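Local coordinates for protein acetyltransferase-like, GNAT family (Bacteroides thetaiotaomicron, PDB 3EY5) that belongs to the GNAT family of acetyltransferases and probably transfers an acetyl group to an amine nitrogen, at residues I65-F70 against C99-R104; R93-L98 against Q126-T131; M151-H156 against K163-I168. All blocks are in the same frame, centred on the assembly; numbering follows the deposited sequence. Where two conformers were deposited one is given.

Read from the N terminus, the chain enters contact 1 in strand 60-69 and contact 2 in helix 90-101 before either is complete. Contact 1 closes its loop at 99-104, where that helix ends; contact 2 closes later, at 126-131, so the two loops cross and share the helix. Ile65 of contact 1 touches Leu98 of contact 2. Contact 3 follows in series as a much shorter loop, folding the C-terminal helix 161-176 back onto strand 149-156. Contacts 2 and 3 meet where Thr131 pairs with Val155. Contacts 1 and 3 set helices 90-101 and 161-176 against one mixed sheet, and contact 2 joins helix 90-101 to the end of helix 116-127.

Contact 1 (I65-F70 against C99-R104); sequences ITYWDF and CEFLKR
Tyr67 and Leu102 make most of this contact, with Phe101 at its margin. The CD2 methyl of Leu102 sits over one face of the tyrosine ring, 4.0 Å from the ring centroid and 24° off the ring normal, which is the geometry of a CH-pi contact. The methyl is displaced toward the hydroxyl end of the ring, and its closest approach is accordingly Leu102 CD2 to Tyr67 CZ at 3.7 Å. Tyr67 takes the less common first torsion that places CG between its own backbone N and carbonyl carbon (chi1 71°), and from there the ring reaches off the strand toward the end of the helix.

Phe101 meets the same end of Tyr67 more loosely. Its CE2 lies 4.2 Å from Tyr67 OH and 4.3 Å from Tyr67 CE2, and the two side chains cross at roughly a right angle without forming a stack. No hydrogen bond joins the segments. Asp69 OD1 is hydrogen-bonded to Asp71 N and stops short of Arg104. Replacing Tyr67 by an alanine would probably leave the Leu102 methyl without the ring face it rests on and open a gap between strand and helix end.

Leu102 is the first residue to depart from helical geometry, so the contact lies where helix 90-101 gives way to the loop before strand 106-110. That helix is the connection of a beta-alpha-beta crossover between the parallel strands 74-81 and 106-110. Around it, Tyr67 also stacks on His51 of strand 50-57, Phe101 stacks on Phe7 of strand 6-9, and Leu102 touches Tyr74 of strand 74-81, next to strand 60-69 in the sheet.

Contact 2 (R93-L98 against Q126-T131); sequences RTLEHL and QRHGFT. With SO4 (sulfate ion), chain B.
Leu95 makes the apolar part of this contact by reaching with one methyl between two residues that follow the end of helix 116-127. Its CD2 lies 3.7 Å from His128 CB and 4.3 Å from Phe130 CE2, approaching both rings obliquely. Leu95 and His128 cross at about a right angle, the leucine touching the root of the histidine and leaving the imidazole nitrogens to other partners.

The polar interactions centre on Arg127 and the nitrogens of His128. Arg127 holds a sulfate ion, probably from the crystallisation liquor, with two nearly straight hydrogen bonds at the edge of its guanidinium: NE to sulfate O2 at 2.7 Å (172°) and NH2 to sulfate O1 at 3.1 Å. A bend at chi3 (-51°) turns the guanidinium toward the anion. The His128 ring also presents an edge to it, NE2 standing 3.0 Å from sulfate O3, while His128 ND1 is hydrogen-bonded to the carbonyl of Phe124 one turn back, which helps to fix the ring.

Backbone bonds finish the helix. Gly129 N binds Gln126 O at 3.1 Å and Phe130 N binds Tyr125 O, with Gly129 at positive phi. This is a Schellman motif, with Gly129 as its C' residue. The run from Tyr125 through Gly129 to Phe130 matches the Tyr-x-x-x-Gly-Phe pattern common in GNAT proteins, where the capped helix leads into the following strand and Phe turns back into the core.

Contact 3 (M151-H156 against K163-I168); sequences MYLMVH and KDYEGI
Leu153 is the centre of this contact, pointing from strand 149-156 into the side of the C-terminal helix, where Tyr165 and Ile168 receive its CD1 methyl. The tight part is the meeting with Tyr165. Leu153 CD1 approaches the edge of the phenol ring, close to the ring plane, and is 3.8 Å from both Tyr165 CD2 and Tyr165 CE2. This is therefore a methyl against a ring edge and not a CH-pi contact over a face. The extended second torsion of Leu153 (chi2 176°) carries CD1 outward from the strand to reach it.

Ile168, one turn further along the helix, closes in less firmly, its CG2 4.3 Å from Leu153 CD1. Two residues on in the strand, Val155 CG2 stays 5.8 Å from Ile168 CD1, and Val155 packs on Trp133 instead. The opposite character appears on the helix's outward side, where Lys163 and Glu166 are exposed and Glu166 forms a salt bridge with Arg169. Tyr152 leaves the strand on the side away from the helix, and its side chain touches Leu132 and Arg112.

Tyr137 touches both Leu153 and Tyr165, and Trp133 touches Ile168, so strands 131-134 and 136-139 extend the same apolar layer. With no hydrogen bond or salt bridge between the segments, the helix is held against the sheet here by the burial and fit of apolar groups. Dispersion and burial have little directionality, so the helix's orientation on the sheet probably rests on the shapes of Leu153, Tyr165 and Ile168 together with Tyr137 and Trp133.

Contact 1 (I65-F70 against C99-R104)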
loop_
_atom_site.group_PDB
_atom_site.type_symbol
_atom_site.label_atom_id
_atom_site.label_comp_id
_atom_site.label_asym_id
_atom_site.label_seq_id
_atom_site.Cartn_x
_atom_site.Cartn_y
_atom_site.Cartn_z
ATOM N N ILE A 65 -4.374 -0.461 -6.095
ATOM C CA ILE A 65 -4.001 -0.322 -4.718
ATOM C C ILE A 65 -4.450 -1.590 -4.059
ATOM O O ILE A 65 -5.522 -2.133 -4.363
ATOM C CB ILE A 65 -4.693 0.929 -4.048
ATOM C CG1 ILE A 65 -4.424 0.991 -2.531
ATOM C CG2 ILE A 65 -6.212 0.922 -4.282
ATOM C CD1 ILE A 65 -4.259 2.421 -2.018
ATOM N N THR A 66 -3.626 -2.082 -3.160
ATOM C CA THR A 66 -3.970 -3.269 -2.410
ATOM C C THR A 66 -3.927 -2.838 -0.961
ATOM O O THR A 66 -3.089 -2.002 -0.574
ATOM C CB THR A 66 -2.905 -4.414 -2.640
ATOM O OG1 THR A 66 -1.606 -3.969 -2.219
ATOM C CG2 THR A 66 -2.811 -4.723 -4.056
ATOM N N TYR A 67 -4.860 -3.349 -0.177
ATOM C CA TYR A 67 -4.893 -3.025 1.215
ATOM C C TYR A 67 -5.503 -4.157 2.028
ATOM O O TYR A 67 -6.237 -5.025 1.524
ATOM C CB TYR A 67 -5.625 -1.681 1.448
ATOM C CG TYR A 67 -7.107 -1.752 1.213
ATOM C CD1 TYR A 67 -7.955 -2.232 2.200
ATOM C CD2 TYR A 67 -7.667 -1.364 -0.017
ATOM C CE1 TYR A 67 -9.313 -2.323 1.997
ATOM C CE2 TYR A 67 -9.063 -1.450 -0.238
ATOM C CZ TYR A 67 -9.861 -1.945 0.775
ATOM O OH TYR A 67 -11.209 -2.041 0.612
ATOM N N TRP A 68 -5.187 -4.128 3.312
ATOM C CA TRP A 68 -5.760 -5.036 4.266
ATOM C C TRP A 68 -6.710 -4.285 5.187
ATOM O O TRP A 68 -6.449 -3.152 5.627
ATOM C CB TRP A 68 -4.679 -5.660 5.120
ATOM C CG TRP A 68 -3.705 -6.457 4.361
ATOM C CD1 TRP A 68 -2.715 -5.971 3.536
ATOM C CD2 TRP A 68 -3.589 -7.885 4.342
ATOM N NE1 TRP A 68 -2.006 -6.996 3.004
ATOM C CE2 TRP A 68 -2.514 -8.192 3.478
ATOM C CE3 TRP A 68 -4.309 -8.939 4.953
ATOM C CZ2 TRP A 68 -2.100 -9.504 3.234
ATOM C CZ3 TRP A 68 -3.908 -10.262 4.700
ATOM C CH2 TRP A 68 -2.815 -10.530 3.850
ATOM N N ASP A 69 -7.784 -4.988 5.510
ATOM C CA ASP A 69 -8.804 -4.552 6.436
ATOM C C ASP A 69 -8.497 -5.203 7.805
ATOM O O ASP A 69 -8.530 -6.424 7.921
ATOM C CB ASP A 69 -10.137 -5.012 5.849
ATOM C CG ASP A 69 -11.314 -4.875 6.820
ATOM O OD1 ASP A 69 -11.244 -4.078 7.807
ATOM O OD2 ASP A 69 -12.339 -5.574 6.571
ATOM N N PHE A 70 -8.185 -4.392 8.820
ATOM C CA PHE A 70 -7.904 -4.867 10.190
ATOM C C PHE A 70 -8.884 -4.316 11.231
ATOM O O PHE A 70 -8.512 -4.083 12.387
ATOM C CB PHE A 70 -6.483 -4.501 10.650
ATOM C CG PHE A 70 -5.390 -5.252 9.951
ATOM C CD1 PHE A 70 -4.576 -4.616 9.028
ATOM C CD2 PHE A 70 -5.155 -6.598 10.224
ATOM C CE1 PHE A 70 -3.544 -5.308 8.390
ATOM C CE2 PHE A 70 -4.135 -7.293 9.575
ATOM C CZ PHE A 70 -3.334 -6.637 8.652
ATOM N N CYS A 99 -8.849 8.543 0.780
ATOM C CA CYS A 99 -9.400 8.981 2.068
ATOM C C CYS A 99 -10.927 9.079 2.144
ATOM O O CYS A 99 -11.495 9.001 3.217
ATOM C CB CYS A 99 -8.757 10.310 2.453
ATOM S SG CYS A 99 -6.979 10.071 2.619
ATOM N N GLU A 100 -11.594 9.230 1.010
ATOM C CA GLU A 100 -13.059 9.131 0.984
ATOM C C GLU A 100 -13.491 7.664 1.043
ATOM O O GLU A 100 -14.456 7.297 1.724
ATOM C CB GLU A 100 -13.631 9.764 -0.280
ATOM C CG GLU A 100 -13.095 11.141 -0.601
ATOM C CD GLU A 100 -13.745 11.744 -1.859
ATOM O OE1 GLU A 100 -14.980 11.557 -2.058
ATOM O OE2 GLU A 100 -13.024 12.418 -2.641
ATOM N N PHE A 101 -12.777 6.830 0.296
ATOM C CA PHE A 101 -13.176 5.448 0.080
ATOM C C PHE A 101 -12.939 4.626 1.336
ATOM O O PHE A 101 -13.748 3.741 1.665
ATOM C CB PHE A 101 -12.393 4.907 -1.107
ATOM C CG PHE A 101 -12.736 3.491 -1.498
ATOM C CD1 PHE A 101 -14.015 3.158 -1.949
ATOM C CD2 PHE A 101 -11.750 2.499 -1.468
ATOM C CE1 PHE A 101 -14.319 1.863 -2.314
ATOM C CE2 PHE A 101 -12.036 1.205 -1.844
ATOM C CZ PHE A 101 -13.323 0.876 -2.272
ATOM N N LEU A 102 -11.830 4.928 2.025
ATOM C CA LEU A 102 -11.449 4.276 3.280
ATOM C C LEU A 102 -11.547 5.311 4.411
ATOM O O LEU A 102 -10.816 6.317 4.426
ATOM C CB LEU A 102 -10.024 3.685 3.197
ATOM C CG LEU A 102 -9.663 2.694 2.078
ATOM C CD1 LEU A 102 -8.242 2.285 2.179
ATOM C CD2 LEU A 102 -10.539 1.442 2.074
ATOM N N LYS A 103 -12.477 5.099 5.331
ATOM C CA LYS A 103 -12.760 6.104 6.336
ATOM C C LYS A 103 -12.093 5.808 7.686
ATOM O O LYS A 103 -11.654 6.734 8.377
ATOM C CB LYS A 103 -14.278 6.286 6.475
ATOM C CG LYS A 103 -14.861 7.254 5.447
ATOM C CD LYS A 103 -14.645 8.663 5.963
ATOM C CE LYS A 103 -14.281 9.602 4.873
ATOM N NZ LYS A 103 -13.505 10.687 5.492
ATOM N N ARG A 104 -11.965 4.531 8.045
ATOM C CA ARG A 104 -11.153 4.178 9.227
ATOM C C ARG A 104 -9.687 4.612 8.994
ATOM O O ARG A 104 -9.313 4.857 7.853
ATOM C CB ARG A 104 -11.258 2.691 9.558
ATOM C CG ARG A 104 -12.668 2.114 9.419
ATOM C CD ARG A 104 -12.705 0.679 9.915
ATOM N NE ARG A 104 -13.994 0.043 9.651
ATOM C CZ ARG A 104 -15.075 0.205 10.426
ATOM N NH1 ARG A 104 -16.213 -0.399 10.122
ATOM N NH2 ARG A 104 -15.033 0.980 11.509
#

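Contact 2 (R93-L98 against Q126-T131)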
loop_
_atom_site.group_PDB
_atom_site.type_symbol
_atom_site.label_atom_id
_atom_site.label_comp_id
_atom_site.label_asym_id
_atom_site.label_seq_id
_atom_site.Cartn_x
_atom_site.Cartn_y
_atom_site.Cartn_z
ATOM N N ARG A 93 -4.961 13.393 -6.811
ATOM C CA ARG A 93 -6.365 13.033 -7.045
ATOM C C ARG A 93 -6.687 11.653 -6.435
ATOM O O ARG A 93 -7.704 11.488 -5.776
ATOM C CB ARG A 93 -6.674 13.007 -8.548
ATOM C CG ARG A 93 -6.910 14.366 -9.207
ATOM C CD ARG A 93 -7.475 14.168 -10.621
ATOM N NE ARG A 93 -8.929 13.956 -10.631
ATOM C CZ ARG A 93 -9.588 13.248 -11.551
ATOM N NH1 ARG A 93 -8.920 12.657 -12.535
ATOM N NH2 ARG A 93 -10.917 13.122 -11.486
ATOM N N THR A 94 -5.800 10.681 -6.625
ATOM C CA THR A 94 -6.028 9.335 -6.073
ATOM C C THR A 94 -5.991 9.268 -4.538
ATOM O O THR A 94 -6.800 8.567 -3.910
ATOM C CB THR A 94 -5.033 8.296 -6.648
ATOM O OG1 THR A 94 -5.259 8.163 -8.054
ATOM C CG2 THR A 94 -5.248 6.938 -6.005
ATOM N N LEU A 95 -5.029 9.969 -3.946
ATOM C CA LEU A 95 -4.868 9.953 -2.499
ATOM C C LEU A 95 -6.086 10.594 -1.870
ATOM O O LEU A 95 -6.660 10.064 -0.930
ATOM C CB LEU A 95 -3.644 10.760 -2.100
ATOM C CG LEU A 95 -2.673 9.997 -1.260
ATOM C CD1 LEU A 95 -2.060 8.988 -2.232
ATOM C CD2 LEU A 95 -1.619 10.969 -0.749
ATOM N N GLU A 96 -6.464 11.739 -2.426
ATOM C CA GLU A 96 -7.671 12.447 -2.059
ATOM C C GLU A 96 -8.926 11.557 -1.976
ATOM O O GLU A 96 -9.605 11.547 -0.945
ATOM C CB GLU A 96 -7.860 13.578 -3.054
ATOM C CG GLU A 96 -9.223 14.202 -3.139
ATOM C CD GLU A 96 -9.284 15.261 -4.261
ATOM O OE1 GLU A 96 -8.359 15.311 -5.113
ATOM O OE2 GLU A 96 -10.255 16.054 -4.285
ATOM N N HIS A 97 -9.229 10.809 -3.037
ATOM C CA HIS A 97 -10.389 9.909 -3.014
ATOM C C HIS A 97 -10.154 8.629 -2.201
ATOM O O HIS A 97 -11.103 7.984 -1.776
ATOM C CB HIS A 97 -10.893 9.554 -4.425
ATOM C CG HIS A 97 -12.089 8.652 -4.412
ATOM N ND1 HIS A 97 -13.370 9.116 -4.206
ATOM C CD2 HIS A 97 -12.191 7.310 -4.530
ATOM C CE1 HIS A 97 -14.210 8.097 -4.222
ATOM N NE2 HIS A 97 -13.517 6.988 -4.405
ATOM N N LEU A 98 -8.892 8.271 -1.967
ATOM C CA LEU A 98 -8.598 7.116 -1.155
ATOM C C LEU A 98 -9.093 7.344 0.271
ATOM O O LEU A 98 -9.638 6.449 0.906
ATOM C CB LEU A 98 -7.087 6.788 -1.150
ATOM C CG LEU A 98 -6.740 5.682 -0.138
ATOM C CD1 LEU A 98 -7.334 4.328 -0.534
ATOM C CD2 LEU A 98 -5.238 5.555 0.109
ATOM N N GLN A 126 2.580 13.899 3.751
ATOM C CA GLN A 126 2.292 14.830 4.815
ATOM C C GLN A 126 1.421 15.985 4.311
ATOM O O GLN A 126 0.503 16.425 5.016
ATOM C CB GLN A 126 3.587 15.401 5.415
ATOM C CG GLN A 126 4.319 14.472 6.382
ATOM C CD GLN A 126 5.534 15.156 6.944
ATOM O OE1 GLN A 126 6.037 16.099 6.348
ATOM N NE2 GLN A 126 5.972 14.739 8.118
ATOM N N ARG A 127 1.735 16.493 3.118
ATOM C CA ARG A 127 0.863 17.446 2.463
ATOM C C ARG A 127 -0.544 16.931 2.326
ATOM O O ARG A 127 -1.488 17.721 2.332
ATOM C CB ARG A 127 1.375 17.811 1.079
ATOM C CG ARG A 127 2.474 18.842 1.142
ATOM C CD ARG A 127 2.720 19.490 -0.200
ATOM N NE ARG A 127 2.913 18.567 -1.329
ATOM C CZ ARG A 127 4.052 17.916 -1.622
ATOM N NH1 ARG A 127 5.126 18.027 -0.866
ATOM N NH2 ARG A 127 4.119 17.143 -2.701
ATOM N N HIS A 128 -0.710 15.619 2.198
ATOM C CA HIS A 128 -2.047 15.117 1.997
ATOM C C HIS A 128 -2.604 14.428 3.218
ATOM O O HIS A 128 -3.433 13.518 3.101
ATOM C CB HIS A 128 -2.152 14.283 0.716
ATOM C CG HIS A 128 -1.838 15.068 -0.520
ATOM N ND1 HIS A 128 -0.592 15.053 -1.117
ATOM C CD2 HIS A 128 -2.584 15.941 -1.233
ATOM C CE1 HIS A 128 -0.595 15.859 -2.159
ATOM N NE2 HIS A 128 -1.791 16.412 -2.252
ATOM N N GLY A 129 -2.160 14.884 4.392
ATOM C CA GLY A 129 -2.806 14.547 5.649
ATOM C C GLY A 129 -2.404 13.279 6.366
ATOM O O GLY A 129 -3.115 12.850 7.275
ATOM N N PHE A 130 -1.269 12.688 5.976
ATOM C CA PHE A 130 -0.663 11.606 6.737
ATOM C C PHE A 130 0.341 12.167 7.729
ATOM O O PHE A 130 1.093 13.103 7.413
ATOM C CB PHE A 130 0.007 10.575 5.811
ATOM C CG PHE A 130 -0.969 9.755 5.028
ATOM C CD1 PHE A 130 -1.219 8.443 5.390
ATOM C CD2 PHE A 130 -1.650 10.293 3.933
ATOM C CE1 PHE A 130 -2.112 7.645 4.666
ATOM C CE2 PHE A 130 -2.569 9.504 3.205
ATOM C CZ PHE A 130 -2.801 8.175 3.582
ATOM N N THR A 131 0.348 11.577 8.924
ATOM C CA THR A 131 1.314 11.869 9.962
ATOM C C THR A 131 2.451 10.853 9.904
ATOM O O THR A 131 2.201 9.633 9.880
ATOM C CB THR A 131 0.669 11.788 11.364
ATOM O OG1 THR A 131 -0.415 12.723 11.448
ATOM C CG2 THR A 131 1.671 12.157 12.449
HETATM S S SO4 B . 0.874 17.952 -4.493
HETATM O O1 SO4 B . 1.848 16.905 -4.837
HETATM O O2 SO4 B . 0.904 18.321 -3.078
HETATM O O3 SO4 B . -0.461 17.380 -4.755
HETATM O O4 SO4 B . 1.093 19.146 -5.306
#

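Contact 3 (M151-H156 against K163-I168)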
loop_
_atom_site.group_PDB
_atom_site.type_symbol
_atom_site.label_atom_id
_atom_site.label_comp_id
_atom_site.label_asym_id
_atom_site.label_seq_id
_atom_site.Cartn_x
_atom_site.Cartn_y
_atom_site.Cartn_z
HETATM N N MSE A 151 11.983 1.306 7.627
HETATM C CA MSE A 151 10.923 2.108 7.014
HETATM C C MSE A 151 10.331 2.915 8.096
HETATM O O MSE A 151 10.698 2.764 9.248
HETATM C CB MSE A 151 9.809 1.233 6.462
HETATM C CG MSE A 151 10.336 0.184 5.567
HETATM SE SE MSE A 151 10.482 0.810 3.729
HETATM C CE MSE A 151 9.151 -0.538 3.386
ATOM N N TYR A 152 9.392 3.771 7.738
ATOM C CA TYR A 152 8.586 4.467 8.739
ATOM C C TYR A 152 7.165 4.173 8.374
ATOM O O TYR A 152 6.830 3.986 7.197
ATOM C CB TYR A 152 8.807 5.986 8.698
ATOM C CG TYR A 152 10.078 6.451 9.368
ATOM C CD1 TYR A 152 10.605 5.754 10.489
ATOM C CD2 TYR A 152 10.736 7.603 8.933
ATOM C CE1 TYR A 152 11.775 6.194 11.129
ATOM C CE2 TYR A 152 11.892 8.052 9.561
ATOM C CZ TYR A 152 12.407 7.348 10.643
ATOM O OH TYR A 152 13.559 7.785 11.246
ATOM N N LEU A 153 6.310 4.193 9.371
ATOM C CA LEU A 153 4.867 4.135 9.100
ATOM C C LEU A 153 4.354 5.563 9.015
ATOM O O LEU A 153 4.891 6.476 9.644
ATOM C CB LEU A 153 4.117 3.401 10.199
ATOM C CG LEU A 153 4.445 1.935 10.480
ATOM C CD1 LEU A 153 3.576 1.527 11.706
ATOM C CD2 LEU A 153 4.149 1.032 9.231
HETATM N N MSE A 154 3.302 5.734 8.239
HETATM C CA MSE A 154 2.660 7.027 8.112
HETATM C C MSE A 154 1.192 6.752 8.209
HETATM O O MSE A 154 0.713 5.770 7.638
HETATM C CB MSE A 154 3.007 7.660 6.776
HETATM C CG MSE A 154 4.438 8.125 6.711
HETATM SE SE MSE A 154 4.628 9.386 5.303
HETATM C CE MSE A 154 3.710 10.857 6.212
ATOM N N VAL A 155 0.501 7.602 8.971
ATOM C CA VAL A 155 -0.879 7.327 9.341
ATOM C C VAL A 155 -1.820 8.478 9.012
ATOM O O VAL A 155 -1.511 9.645 9.245
ATOM C CB VAL A 155 -0.967 6.935 10.852
ATOM C CG1 VAL A 155 -2.381 6.496 11.226
ATOM C CG2 VAL A 155 0.006 5.802 11.115
ATOM N N HIS A 156 -2.978 8.157 8.467
ATOM C CA HIS A 156 -3.987 9.185 8.263
ATOM C C HIS A 156 -5.141 8.768 9.153
ATOM O O HIS A 156 -5.601 7.628 9.062
ATOM C CB HIS A 156 -4.417 9.250 6.785
ATOM C CG HIS A 156 -5.565 10.177 6.537
ATOM N ND1 HIS A 156 -5.393 11.522 6.295
ATOM C CD2 HIS A 156 -6.901 9.954 6.496
ATOM C CE1 HIS A 156 -6.574 12.092 6.108
ATOM N NE2 HIS A 156 -7.506 11.160 6.228
ATOM N N LYS A 163 0.520 5.240 21.706
ATOM C CA LYS A 163 -0.396 4.159 22.135
ATOM C C LYS A 163 -0.634 2.998 21.177
ATOM O O LYS A 163 -0.895 1.883 21.622
ATOM C CB LYS A 163 -1.762 4.730 22.503
ATOM C CG LYS A 163 -1.703 5.738 23.628
ATOM C CD LYS A 163 -1.018 7.006 23.131
ATOM C CE LYS A 163 -0.648 7.989 24.244
ATOM N NZ LYS A 163 0.169 9.116 23.656
ATOM N N ASP A 164 -0.576 3.246 19.874
ATOM C CA ASP A 164 -1.071 2.265 18.887
ATOM C C ASP A 164 0.020 1.510 18.094
ATOM O O ASP A 164 -0.219 0.400 17.603
ATOM C CB ASP A 164 -2.062 2.954 17.920
ATOM C CG ASP A 164 -3.255 3.583 18.644
ATOM O OD1 ASP A 164 -4.024 2.841 19.282
ATOM O OD2 ASP A 164 -3.451 4.822 18.576
ATOM N N TYR A 165 1.205 2.109 18.003
ATOM C CA TYR A 165 2.277 1.613 17.140
ATOM C C TYR A 165 2.652 0.132 17.340
ATOM O O TYR A 165 2.813 -0.624 16.369
ATOM C CB TYR A 165 3.534 2.469 17.280
ATOM C CG TYR A 165 4.724 1.790 16.634
ATOM C CD1 TYR A 165 5.720 1.191 17.403
ATOM C CD2 TYR A 165 4.827 1.721 15.247
ATOM C CE1 TYR A 165 6.810 0.538 16.793
ATOM C CE2 TYR A 165 5.899 1.081 14.625
ATOM C CZ TYR A 165 6.883 0.491 15.395
ATOM O OH TYR A 165 7.930 -0.141 14.766
ATOM N N GLU A 166 2.780 -0.270 18.605
ATOM C CA GLU A 166 3.233 -1.612 18.942
ATOM C C GLU A 166 2.203 -2.646 18.511
ATOM O O GLU A 166 2.565 -3.694 17.946
ATOM C CB GLU A 166 3.555 -1.718 20.441
ATOM C CG GLU A 166 4.798 -0.931 20.822
ATOM C CD GLU A 166 6.075 -1.369 20.063
ATOM O OE1 GLU A 166 7.117 -0.663 20.172
ATOM O OE2 GLU A 166 6.051 -2.409 19.361
ATOM N N GLY A 167 0.927 -2.319 18.718
ATOM C CA GLY A 167 -0.144 -3.197 18.332
ATOM C C GLY A 167 -0.277 -3.244 16.823
ATOM O O GLY A 167 -0.601 -4.287 16.267
ATOM N N ILE A 168 -0.040 -2.128 16.148
ATOM C CA ILE A 168 -0.134 -2.137 14.684
ATOM C C ILE A 168 1.041 -2.911 14.067
ATOM O O ILE A 168 0.836 -3.757 13.178
ATOM C CB ILE A 168 -0.223 -0.742 14.120
ATOM C CG1 ILE A 168 -1.613 -0.166 14.448
ATOM C CG2 ILE A 168 0.061 -0.750 12.625
ATOM C CD1 ILE A 168 -1.641 1.346 14.372
#